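Local coordinates for protein D-threo-3-hydroxyaspartate dehydratase (PDB 3WQD) that catalyses the pyridoxal-phosphate-dependent deamination of D-threo-3-hydroxyaspartate to oxaloacetate and ammonium, and also acts on L-threo- and L-erythro-3-hydroxyaspartate and D-serine, at residues Val52-Ser57 with Val247-Asp252; Val179-Gly184 with Val223-Thr228; Ser185-Asp190 with Arg256-Cys261. All coordinates share one frame; numbering follows the deposited sequence.

Contact 1: Val52-Ser57 with Val247-Asp252; sequences VKTSKS and VYVFFD. With PLP (pyridoxal-5'-phosphate), chain G; 999 ((3S)-3-hydroxy-D-aspartic acid), chain J.
The phosphate end of the pyridoxal-phosphate site is bordered where T54, one residue after K53, the inferred Schiff-base lysine, meets V247 and F250 of the loop that leads into helix 253-258. T54 is threonine used in both senses. Chi1 of -70° sets OG1 beside the backbone N and leaves CG2 anti to it, so that CG2 reaches V249 CG1 at 4.1 Å and F250 CD2 at 4.0 Å. The hydroxyl lies beside the start of the loop, with OG1 3.4 Å from V247 N, but the angle is too poor for a hydrogen bond. That N-H serves the cofactor instead, meeting PLP O3P at 3.2 Å, with only a weak second approach to O1P. Valine suits the spot because its backbone does the polar work while CB and CG1 pack against the phosphate. Such loops at the mouth of a TIM-type barrel, here within the alanine racemase-like domain, are what carry the active site. K53 NZ stands 3.4 Å from PLP C4A. The 999 N atom lies 1.4 Å from PLP C4A, a bonding distance, consistent with the bound 3S hydroxyaspartate, a stereoisomer of the substrate, having taken the lysine's place. Farther along, S55 CB touches F250 CZ at 3.9 Å, obliquely to the ring; V249 CG1 sits over the centre of one ring face, and Y372 adds an edge-to-face neighbour. The small S55 leaves room for that phenyl ring, and its OG accepts from S57 N at 3.2 Å in an ST turn. V247 O takes both F250 N and F251 N.

Contact 2: Val179-Gly184 with Val223-Thr228; sequences VLTHAG and VSVGST. With PLP (pyridoxal-5'-phosphate), chain G; 999 ((3S)-3-hydroxy-D-aspartic acid), chain J.
Residues 179-184 and 223-228 run parallel, 21° apart, V179 pairing with V223 and L180 with S224. S224 N donates to V179 O at 2.9 Å and T181 N to S224 O at 2.9 Å; the regular pairing ends there, and G226 N reaches T181 O only weakly, at 3.3 Å. V179 and V223 lie side by side on one face, their CG2 methyls touching toward helix 192-215, as beta-branched residues do well in a strand. The other face has L180 CB against S224 CB, where the small serine fits and its OG turns to E242 and R244. T181 packs its CG2 on V225 CG1 and gives its hydroxyl to I145 O.

Beyond the strands H182 takes over. CG is anti to the backbone N (chi1 168°), which swings the imidazole across to segment 223-228. There ND1 donates to G226 O at 2.8 Å, almost straight at 174°, in the ring plane and on a carbonyl lone pair, and this fixes the rotation of the ring. Its other nitrogen, NE2, donates to OB of the bound hydroxyaspartate at 2.8 Å. Histidine suits the place because its two ring nitrogens point to different partners in one plane, while the flat ring fits between PLP and the backbone: CE1 lies 3.3 Å from PLP C4 on one face, while G184 N sits over the opposite face. G226 has backbone angles that only glycine accepts comfortably. S227 then stands at the N-cap position, and T228 N meets PLP O2P at 2.9 Å as its OG1 donates to O1P at 2.6 Å. Seating the phosphate at a helix start beyond parallel barrel strands is characteristic of the alanine racemase-like PLP barrel.

Contact 3: Ser185-Asp190 with Arg256-Cys261; sequences SSYELD and RNIGVC. With 999 ((3S)-3-hydroxy-D-aspartic acid), chain J; PLP (pyridoxal-5'-phosphate), chain G.
I258 lays its CD1 methyl against the root of Y187, 3.7 Å from Y187 CA and 4.2 Å from Y187 CG, meeting the ring obliquely. With CG1 anti to the carbonyl carbon and the chain extended beyond it, the isoleucine slides along the 3-10 turn of 185-188: CG1 and CG2 both pack against L189 O, CG1 at 3.5 Å. I258 is the last residue of helix 253-258, which ends in a Schellman motif with G259 at C-prime. Positive phi makes glycine the natural choice there, since a side chain would jam against the preceding carbonyl oxygen. A branched apolar residue just before it packs against the carbonyl oxygens of the 3-10 turn, backed by L195 of helix 192-215.

The ring of Y187 leads away from this packing and into the active site. Its OH donates to PLP O2P in a very short bond of 2.5 Å, with the phosphate oxygen close to the ring plane, and CE2 rests 3.4 Å from OD1 of the bound hydroxyaspartate. Tyrosine suits the post because one rigid side chain reaches from the 3-10 turn to the phosphate and borders the side-chain carboxylate of the bound hydroxyaspartate on the way. A phenylalanine here would lose the hydroxyl and would probably leave O2P without one of its donors, though T228 N would remain. S186 OG is hydrogen-bonded to S227 OG, tying the turn to the 223-228 segment.

Toward the surface the contact is made by backbone. D190 CA approaches I258 O at 3.3 Å in a C-H...O contact, and beside it a single water bridges the segments, donating to D190 O at 2.8 Å and to N257 O at 2.8 Å.

In the fold
Contacts 1 and 2 are wholly buried in the barrel domain, whereas contact 3 runs from the active site out to solvent. Each has its own chemistry: contact 1 joins two loops mainly by apolar touches, with no hydrogen bond directly between them, contact 2 begins as sheet hydrogen bonding and ends in a histidine bond, and contact 3 relies on one isoleucine and a bridging water. All three converge on the cofactor and the bound hydroxyaspartate, sharing the phosphate through V247, T228 and Y187. They also touch directly: Y248 N probably bonds T228 OG1, and F251 packs on C261. Helix 253-258 links contact 1, which precedes it, to contact 3 at its end.

Contact 1: Val52-Ser57 with Val247-Asp252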
loop_
_atom_site.group_PDB
_atom_site.type_symbol
_atom_site.label_atom_id
_atom_site.label_comp_id
_atom_site.label_asym_id
_atom_site.label_seq_id
_atom_site.Cartn_x
_atom_site.Cartn_y
_atom_site.Cartn_z
ATOM N N VAL B 52 -17.578 -2.347 2.556
ATOM C CA VAL B 52 -16.617 -3.078 3.373
ATOM C C VAL B 52 -15.217 -3.003 2.772
ATOM O O VAL B 52 -14.288 -3.532 3.376
ATOM C CB VAL B 52 -17.068 -4.580 3.595
ATOM C CG1 VAL B 52 -18.388 -4.551 4.364
ATOM C CG2 VAL B 52 -17.157 -5.376 2.305
ATOM N N LYS B 53 -14.997 -2.310 1.661
ATOM C CA LYS B 53 -13.633 -2.279 1.118
ATOM C C LYS B 53 -12.679 -1.529 2.044
ATOM O O LYS B 53 -11.442 -1.686 1.947
ATOM C CB LYS B 53 -13.572 -1.594 -0.256
ATOM C CG LYS B 53 -13.754 -0.066 -0.189
ATOM C CD LYS B 53 -13.716 0.589 -1.618
ATOM C CE LYS B 53 -14.107 2.082 -1.635
ATOM N NZ LYS B 53 -13.556 2.789 -0.519
ATOM N N THR B 54 -13.187 -0.734 3.012
ATOM C CA THR B 54 -12.309 0.003 3.966
ATOM C C THR B 54 -11.613 -1.034 4.906
ATOM O O THR B 54 -10.407 -0.834 5.207
ATOM C CB THR B 54 -13.150 0.988 4.807
ATOM O OG1 THR B 54 -13.564 2.028 3.890
ATOM C CG2 THR B 54 -12.354 1.602 5.899
ATOM N N SER B 55 -12.359 -2.046 5.405
ATOM C CA SER B 55 -11.777 -2.990 6.412
ATOM C C SER B 55 -11.513 -4.347 5.795
ATOM O O SER B 55 -10.582 -5.039 6.249
ATOM C CB SER B 55 -12.728 -3.155 7.634
ATOM O OG SER B 55 -13.865 -3.979 7.268
ATOM N N LYS B 56 -12.372 -4.798 4.841
ATOM C CA LYS B 56 -12.364 -6.181 4.362
ATOM C C LYS B 56 -12.211 -7.228 5.491
ATOM O O LYS B 56 -11.537 -8.264 5.325
ATOM C CB LYS B 56 -11.269 -6.421 3.283
ATOM C CG LYS B 56 -11.406 -5.406 2.164
ATOM C CD LYS B 56 -10.497 -5.801 0.989
ATOM C CE LYS B 56 -10.491 -4.696 -0.082
ATOM N NZ LYS B 56 -9.616 -5.097 -1.195
ATOM N N SER B 57 -12.918 -6.992 6.614
ATOM C CA SER B 57 -12.757 -7.814 7.775
ATOM C C SER B 57 -14.147 -8.299 8.251
ATOM O O SER B 57 -15.031 -7.452 8.512
ATOM C CB SER B 57 -12.003 -7.002 8.852
ATOM O OG SER B 57 -11.765 -7.894 9.999
ATOM N N VAL B 247 -15.715 4.495 4.738
ATOM C CA VAL B 247 -14.529 4.926 5.524
ATOM C C VAL B 247 -14.935 5.353 6.948
ATOM O O VAL B 247 -14.134 5.240 7.861
ATOM C CB VAL B 247 -13.660 5.991 4.781
ATOM C CG1 VAL B 247 -14.441 7.333 4.731
ATOM C CG2 VAL B 247 -12.288 6.063 5.445
ATOM N N TYR B 248 -16.182 5.768 7.103
ATOM C CA TYR B 248 -16.722 6.183 8.403
ATOM C C TYR B 248 -16.465 5.167 9.511
ATOM O O TYR B 248 -16.448 5.580 10.692
ATOM C CB TYR B 248 -18.240 6.503 8.325
ATOM C CG TYR B 248 -19.016 5.260 8.397
ATOM C CD1 TYR B 248 -19.249 4.474 7.285
ATOM C CD2 TYR B 248 -19.535 4.804 9.640
ATOM C CE1 TYR B 248 -19.898 3.249 7.362
ATOM C CE2 TYR B 248 -20.222 3.597 9.750
ATOM C CZ TYR B 248 -20.420 2.819 8.630
ATOM O OH TYR B 248 -21.107 1.639 8.760
ATOM N N VAL B 249 -16.400 3.879 9.219
ATOM C CA VAL B 249 -16.290 2.876 10.222
ATOM C C VAL B 249 -15.065 3.211 11.113
ATOM O O VAL B 249 -15.143 3.008 12.399
ATOM C CB VAL B 249 -16.324 1.406 9.682
ATOM C CG1 VAL B 249 -15.068 1.060 8.872
ATOM C CG2 VAL B 249 -16.519 0.402 10.827
ATOM N N PHE B 250 -13.989 3.710 10.473
ATOM C CA PHE B 250 -12.796 4.106 11.227
ATOM C C PHE B 250 -12.522 5.573 11.262
ATOM O O PHE B 250 -11.923 6.097 12.228
ATOM C CB PHE B 250 -11.527 3.410 10.667
ATOM C CG PHE B 250 -11.609 1.895 10.652
ATOM C CD1 PHE B 250 -12.236 1.147 11.719
ATOM C CD2 PHE B 250 -10.963 1.173 9.653
ATOM C CE1 PHE B 250 -12.249 -0.237 11.731
ATOM C CE2 PHE B 250 -10.988 -0.237 9.674
ATOM C CZ PHE B 250 -11.662 -0.944 10.676
ATOM N N PHE B 251 -12.985 6.304 10.222
ATOM C CA PHE B 251 -12.516 7.665 9.963
ATOM C C PHE B 251 -10.968 7.719 9.778
ATOM O O PHE B 251 -10.269 6.676 9.818
ATOM C CB PHE B 251 -13.026 8.695 10.993
ATOM C CG PHE B 251 -14.503 8.955 10.853
ATOM C CD1 PHE B 251 -15.022 9.522 9.662
ATOM C CD2 PHE B 251 -15.349 8.692 11.916
ATOM C CE1 PHE B 251 -16.397 9.916 9.608
ATOM C CE2 PHE B 251 -16.718 9.050 11.835
ATOM C CZ PHE B 251 -17.238 9.614 10.665
ATOM N N ASP B 252 -10.510 8.921 9.440
ATOM C CA ASP B 252 -9.112 9.172 9.174
ATOM C C ASP B 252 -8.860 10.656 9.104
ATOM O O ASP B 252 -9.792 11.471 9.355
ATOM C CB ASP B 252 -8.649 8.388 7.879
ATOM C CG ASP B 252 -9.416 8.829 6.637
ATOM O OD1 ASP B 252 -9.902 10.012 6.570
ATOM O OD2 ASP B 252 -9.531 7.999 5.695
HETATM N N1 PLP G . -19.615 3.645 -3.088
HETATM C C2 PLP G . -18.670 3.544 -4.040
HETATM C C2A PLP G . -19.005 3.108 -5.430
HETATM C C3 PLP G . -17.327 3.993 -3.759
HETATM O O3 PLP G . -16.385 3.914 -4.693
HETATM C C4 PLP G . -17.031 4.414 -2.397
HETATM C C4A PLP G . -15.719 4.874 -2.034
HETATM C C5 PLP G . -18.129 4.362 -1.447
HETATM C C6 PLP G . -19.437 4.028 -1.841
HETATM C C5A PLP G . -17.845 4.724 0.006
HETATM O O4P PLP G . -17.379 6.057 0.151
HETATM P P PLP G . -16.730 6.412 1.591
HETATM O O1P PLP G . -17.814 6.126 2.603
HETATM O O2P PLP G . -16.460 7.888 1.415
HETATM O O3P PLP G . -15.562 5.561 1.751
HETATM O OD2 999 J . -11.457 8.349 -2.527
HETATM C CG 999 J . -12.040 7.439 -1.858
HETATM O OD1 999 J . -11.528 6.965 -0.793
HETATM C CB 999 J . -13.401 6.922 -2.340
HETATM O OB 999 J . -13.765 7.680 -3.571
HETATM C CA 999 J . -13.400 5.444 -2.643
HETATM N N 999 J . -14.753 5.030 -3.037
HETATM C C 999 J . -12.421 5.063 -3.671
HETATM O OXT 999 J . -11.223 5.043 -3.457
HETATM O O 999 J . -12.925 4.665 -4.769
#

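Contact 2: Val179-Gly184 with Val223-Thr228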
loop_
_atom_site.group_PDB
_atom_site.type_symbol
_atom_site.label_atom_id
_atom_site.label_comp_id
_atom_site.label_asym_id
_atom_site.label_seq_id
_atom_site.Cartn_x
_atom_site.Cartn_y
_atom_site.Cartn_z
ATOM N N VAL B 179 -30.377 2.239 -9.770
ATOM C CA VAL B 179 -29.292 3.174 -10.165
ATOM C C VAL B 179 -28.456 3.469 -8.909
ATOM O O VAL B 179 -28.947 3.428 -7.754
ATOM C CB VAL B 179 -29.804 4.529 -10.732
ATOM C CG1 VAL B 179 -30.339 4.248 -12.175
ATOM C CG2 VAL B 179 -30.935 5.120 -9.845
ATOM N N LEU B 180 -27.168 3.769 -9.096
ATOM C CA LEU B 180 -26.357 4.159 -7.960
ATOM C C LEU B 180 -25.400 5.257 -8.399
ATOM O O LEU B 180 -25.020 5.359 -9.605
ATOM C CB LEU B 180 -25.557 2.967 -7.359
ATOM C CG LEU B 180 -24.322 2.506 -8.216
ATOM C CD1 LEU B 180 -23.412 1.625 -7.293
ATOM C CD2 LEU B 180 -24.711 1.667 -9.439
ATOM N N THR B 181 -24.958 6.052 -7.426
ATOM C CA THR B 181 -23.961 7.068 -7.680
ATOM C C THR B 181 -23.046 7.163 -6.449
ATOM O O THR B 181 -23.516 6.868 -5.321
ATOM C CB THR B 181 -24.628 8.446 -8.007
ATOM O OG1 THR B 181 -23.592 9.297 -8.522
ATOM C CG2 THR B 181 -25.277 9.026 -6.806
ATOM N N HIS B 182 -21.826 7.679 -6.674
ATOM C CA HIS B 182 -20.924 7.984 -5.574
ATOM C C HIS B 182 -20.372 9.335 -5.772
ATOM O O HIS B 182 -19.589 9.574 -6.753
ATOM C CB HIS B 182 -19.740 6.952 -5.627
ATOM C CG HIS B 182 -18.563 7.302 -4.741
ATOM N ND1 HIS B 182 -18.670 7.454 -3.330
ATOM C CD2 HIS B 182 -17.232 7.464 -5.048
ATOM C CE1 HIS B 182 -17.377 7.663 -2.835
ATOM N NE2 HIS B 182 -16.545 7.738 -3.870
ATOM N N ALA B 183 -20.741 10.310 -4.912
ATOM C CA ALA B 183 -20.250 11.675 -5.154
ATOM C C ALA B 183 -18.895 11.879 -4.484
ATOM O O ALA B 183 -18.782 12.618 -3.457
ATOM C CB ALA B 183 -21.300 12.730 -4.725
ATOM N N GLY B 184 -17.856 11.203 -5.000
ATOM C CA GLY B 184 -16.505 11.225 -4.394
ATOM C C GLY B 184 -15.830 12.571 -4.445
ATOM O O GLY B 184 -14.839 12.759 -3.757
ATOM N N VAL B 223 -32.605 3.164 -5.485
ATOM C CA VAL B 223 -31.839 4.418 -5.703
ATOM C C VAL B 223 -30.778 4.403 -4.614
ATOM O O VAL B 223 -31.116 4.593 -3.421
ATOM C CB VAL B 223 -32.715 5.688 -5.722
ATOM C CG1 VAL B 223 -31.816 6.920 -5.880
ATOM C CG2 VAL B 223 -33.711 5.543 -6.846
ATOM N N SER B 224 -29.482 4.314 -5.002
ATOM C CA SER B 224 -28.395 4.122 -3.979
ATOM C C SER B 224 -27.397 5.253 -4.177
ATOM O O SER B 224 -26.873 5.505 -5.294
ATOM C CB SER B 224 -27.763 2.782 -4.306
ATOM O OG SER B 224 -26.686 2.511 -3.406
ATOM N N VAL B 225 -27.133 6.020 -3.119
ATOM C CA VAL B 225 -26.135 7.109 -3.183
ATOM C C VAL B 225 -25.072 6.888 -2.117
ATOM O O VAL B 225 -25.314 6.086 -1.180
ATOM C CB VAL B 225 -26.768 8.529 -2.993
ATOM C CG1 VAL B 225 -27.952 8.713 -4.008
ATOM C CG2 VAL B 225 -27.300 8.689 -1.559
ATOM N N GLY B 226 -23.988 7.667 -2.180
ATOM C CA GLY B 226 -23.197 7.817 -0.956
ATOM C C GLY B 226 -21.734 8.023 -1.140
ATOM O O GLY B 226 -21.118 7.413 -1.989
ATOM N N SER B 227 -21.199 8.833 -0.225
ATOM C CA SER B 227 -19.786 8.889 0.192
ATOM C C SER B 227 -19.932 9.170 1.708
ATOM O O SER B 227 -21.021 9.630 2.149
ATOM C CB SER B 227 -18.999 9.989 -0.511
ATOM O OG SER B 227 -19.493 11.273 -0.168
ATOM N N THR B 228 -18.897 8.947 2.490
ATOM C CA THR B 228 -19.034 9.219 3.919
ATOM C C THR B 228 -19.394 10.695 4.173
ATOM O O THR B 228 -20.284 10.959 4.963
ATOM C CB THR B 228 -17.754 8.709 4.689
ATOM O OG1 THR B 228 -17.924 7.336 4.893
ATOM C CG2 THR B 228 -17.673 9.439 6.097
HETATM N N1 PLP G . -19.615 3.645 -3.088
HETATM C C2 PLP G . -18.670 3.544 -4.040
HETATM C C2A PLP G . -19.005 3.108 -5.430
HETATM C C3 PLP G . -17.327 3.993 -3.759
HETATM O O3 PLP G . -16.385 3.914 -4.693
HETATM C C4 PLP G . -17.031 4.414 -2.397
HETATM C C4A PLP G . -15.719 4.874 -2.034
HETATM C C5 PLP G . -18.129 4.362 -1.447
HETATM C C6 PLP G . -19.437 4.028 -1.841
HETATM C C5A PLP G . -17.845 4.724 0.006
HETATM O O4P PLP G . -17.379 6.057 0.151
HETATM P P PLP G . -16.730 6.412 1.591
HETATM O O1P PLP G . -17.814 6.126 2.603
HETATM O O2P PLP G . -16.460 7.888 1.415
HETATM O O3P PLP G . -15.562 5.561 1.751
HETATM O OD2 999 J . -11.457 8.349 -2.527
HETATM C CG 999 J . -12.040 7.439 -1.858
HETATM O OD1 999 J . -11.528 6.965 -0.793
HETATM C CB 999 J . -13.401 6.922 -2.340
HETATM O OB 999 J . -13.765 7.680 -3.571
HETATM C CA 999 J . -13.400 5.444 -2.643
HETATM N N 999 J . -14.753 5.030 -3.037
HETATM C C 999 J . -12.421 5.063 -3.671
HETATM O OXT 999 J . -11.223 5.043 -3.457
HETATM O O 999 J . -12.925 4.665 -4.769
#

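Contact 3: Ser185-Asp190 with Arg256-Cys261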
loop_
_atom_site.group_PDB
_atom_site.type_symbol
_atom_site.label_atom_id
_atom_site.label_comp_id
_atom_site.label_asym_id
_atom_site.label_seq_id
_atom_site.Cartn_x
_atom_site.Cartn_y
_atom_site.Cartn_z
ATOM N N SER B 185 -16.372 13.545 -5.218
ATOM C CA SER B 185 -15.802 14.892 -5.214
ATOM C C SER B 185 -16.047 15.548 -3.849
ATOM O O SER B 185 -15.405 16.578 -3.567
ATOM C CB SER B 185 -16.407 15.829 -6.274
ATOM O OG SER B 185 -17.774 16.203 -5.967
ATOM N N SER B 186 -16.814 14.911 -2.964
ATOM C CA SER B 186 -17.034 15.468 -1.615
ATOM C C SER B 186 -15.674 15.556 -0.853
ATOM O O SER B 186 -15.499 16.350 0.104
ATOM C CB SER B 186 -18.037 14.614 -0.834
ATOM O OG SER B 186 -17.445 13.306 -0.570
ATOM N N TYR B 187 -14.690 14.730 -1.255
ATOM C CA TYR B 187 -13.382 14.695 -0.551
ATOM C C TYR B 187 -12.578 15.946 -0.822
ATOM O O TYR B 187 -11.592 16.199 -0.110
ATOM C CB TYR B 187 -12.581 13.494 -1.037
ATOM C CG TYR B 187 -13.034 12.185 -0.476
ATOM C CD1 TYR B 187 -14.379 11.829 -0.279
ATOM C CD2 TYR B 187 -12.061 11.229 -0.058
ATOM C CE1 TYR B 187 -14.731 10.549 0.187
ATOM C CE2 TYR B 187 -12.422 9.999 0.468
ATOM C CZ TYR B 187 -13.743 9.625 0.570
ATOM O OH TYR B 187 -14.083 8.389 1.082
ATOM N N GLU B 188 -13.019 16.780 -1.788
ATOM C CA GLU B 188 -12.339 18.026 -2.066
ATOM C C GLU B 188 -12.922 19.187 -1.246
ATOM O O GLU B 188 -12.391 20.297 -1.357
ATOM C CB GLU B 188 -12.548 18.395 -3.505
ATOM C CG GLU B 188 -11.775 17.542 -4.464
ATOM C CD GLU B 188 -12.495 17.572 -5.787
ATOM O OE1 GLU B 188 -13.108 18.625 -6.173
ATOM O OE2 GLU B 188 -12.576 16.559 -6.378
ATOM N N LEU B 189 -13.958 18.946 -0.460
ATOM C CA LEU B 189 -14.713 20.018 0.240
ATOM C C LEU B 189 -14.277 20.045 1.711
ATOM O O LEU B 189 -13.628 19.107 2.196
ATOM C CB LEU B 189 -16.224 19.763 0.152
ATOM C CG LEU B 189 -16.721 19.728 -1.322
ATOM C CD1 LEU B 189 -18.243 19.486 -1.375
ATOM C CD2 LEU B 189 -16.265 20.960 -2.137
ATOM N N ASP B 190 -14.587 21.130 2.383
ATOM C CA ASP B 190 -14.233 21.293 3.783
ATOM C C ASP B 190 -15.110 22.245 4.582
ATOM O O ASP B 190 -14.688 22.716 5.655
ATOM C CB ASP B 190 -12.759 21.700 3.936
ATOM C CG ASP B 190 -12.463 23.029 3.219
ATOM O OD1 ASP B 190 -13.327 23.886 3.207
ATOM O OD2 ASP B 190 -11.351 23.188 2.683
ATOM N N ARG B 256 -11.209 14.044 8.851
ATOM C CA ARG B 256 -11.081 15.087 9.875
ATOM C C ARG B 256 -10.989 16.467 9.194
ATOM O O ARG B 256 -11.703 17.455 9.545
ATOM C CB ARG B 256 -9.858 14.813 10.768
ATOM C CG ARG B 256 -9.703 15.881 11.850
ATOM C CD ARG B 256 -8.815 17.006 11.373
ATOM N NE ARG B 256 -8.430 17.886 12.475
ATOM C CZ ARG B 256 -7.674 18.992 12.297
ATOM N NH1 ARG B 256 -7.185 19.307 11.080
ATOM N NH2 ARG B 256 -7.363 19.759 13.289
ATOM N N ASN B 257 -10.130 16.540 8.152
ATOM C CA ASN B 257 -9.945 17.777 7.422
ATOM C C ASN B 257 -11.191 18.220 6.623
ATOM O O ASN B 257 -11.453 19.429 6.498
ATOM C CB ASN B 257 -8.749 17.738 6.531
ATOM C CG ASN B 257 -7.443 17.919 7.293
ATOM O OD1 ASN B 257 -7.447 18.521 8.399
ATOM N ND2 ASN B 257 -6.318 17.469 6.713
ATOM N N ILE B 258 -11.943 17.242 6.134
ATOM C CA ILE B 258 -13.163 17.561 5.396
ATOM C C ILE B 258 -14.149 18.183 6.400
ATOM O O ILE B 258 -15.016 19.022 6.004
ATOM C CB ILE B 258 -13.741 16.278 4.672
ATOM C CG1 ILE B 258 -12.826 15.914 3.524
ATOM C CG2 ILE B 258 -15.180 16.547 4.153
ATOM C CD1 ILE B 258 -13.094 14.434 3.081
ATOM N N GLY B 259 -14.116 17.736 7.659
ATOM C CA GLY B 259 -14.852 18.377 8.749
ATOM C C GLY B 259 -15.928 17.462 9.270
ATOM O O GLY B 259 -16.793 17.946 9.978
ATOM N N VAL B 260 -15.969 16.195 8.854
ATOM C CA VAL B 260 -17.054 15.345 9.267
ATOM C C VAL B 260 -16.697 14.476 10.468
ATOM O O VAL B 260 -17.555 13.667 10.936
ATOM C CB VAL B 260 -17.580 14.489 8.109
ATOM C CG1 VAL B 260 -18.169 15.445 7.016
ATOM C CG2 VAL B 260 -16.454 13.631 7.516
ATOM N N CYS B 261 -15.464 14.612 10.993
ATOM C CA CYS B 261 -15.177 13.951 12.247
ATOM C C CYS B 261 -14.051 14.800 12.890
ATOM O O CYS B 261 -13.477 15.706 12.284
ATOM C CB CYS B 261 -14.757 12.496 12.072
ATOM S SG CYS B 261 -13.154 12.325 11.247
HETATM O OD2 999 J . -11.457 8.349 -2.527
HETATM C CG 999 J . -12.040 7.439 -1.858
HETATM O OD1 999 J . -11.528 6.965 -0.793
HETATM C CB 999 J . -13.401 6.922 -2.340
HETATM O OB 999 J . -13.765 7.680 -3.571
HETATM C CA 999 J . -13.400 5.444 -2.643
HETATM N N 999 J . -14.753 5.030 -3.037
HETATM C C 999 J . -12.421 5.063 -3.671
HETATM O OXT 999 J . -11.223 5.043 -3.457
HETATM O O 999 J . -12.925 4.665 -4.769
HETATM N N1 PLP G . -19.615 3.645 -3.088
HETATM C C2 PLP G . -18.670 3.544 -4.040
HETATM C C2A PLP G . -19.005 3.108 -5.430
HETATM C C3 PLP G . -17.327 3.993 -3.759
HETATM O O3 PLP G . -16.385 3.914 -4.693
HETATM C C4 PLP G . -17.031 4.414 -2.397
HETATM C C4A PLP G . -15.719 4.874 -2.034
HETATM C C5 PLP G . -18.129 4.362 -1.447
HETATM C C6 PLP G . -19.437 4.028 -1.841
HETATM C C5A PLP G . -17.845 4.724 0.006
HETATM O O4P PLP G . -17.379 6.057 0.151
HETATM P P PLP G . -16.730 6.412 1.591
HETATM O O1P PLP G . -17.814 6.126 2.603
HETATM O O2P PLP G . -16.460 7.888 1.415
HETATM O O3P PLP G . -15.562 5.561 1.751
HETATM O O HOH W 1 -13.153 21.394 7.587
#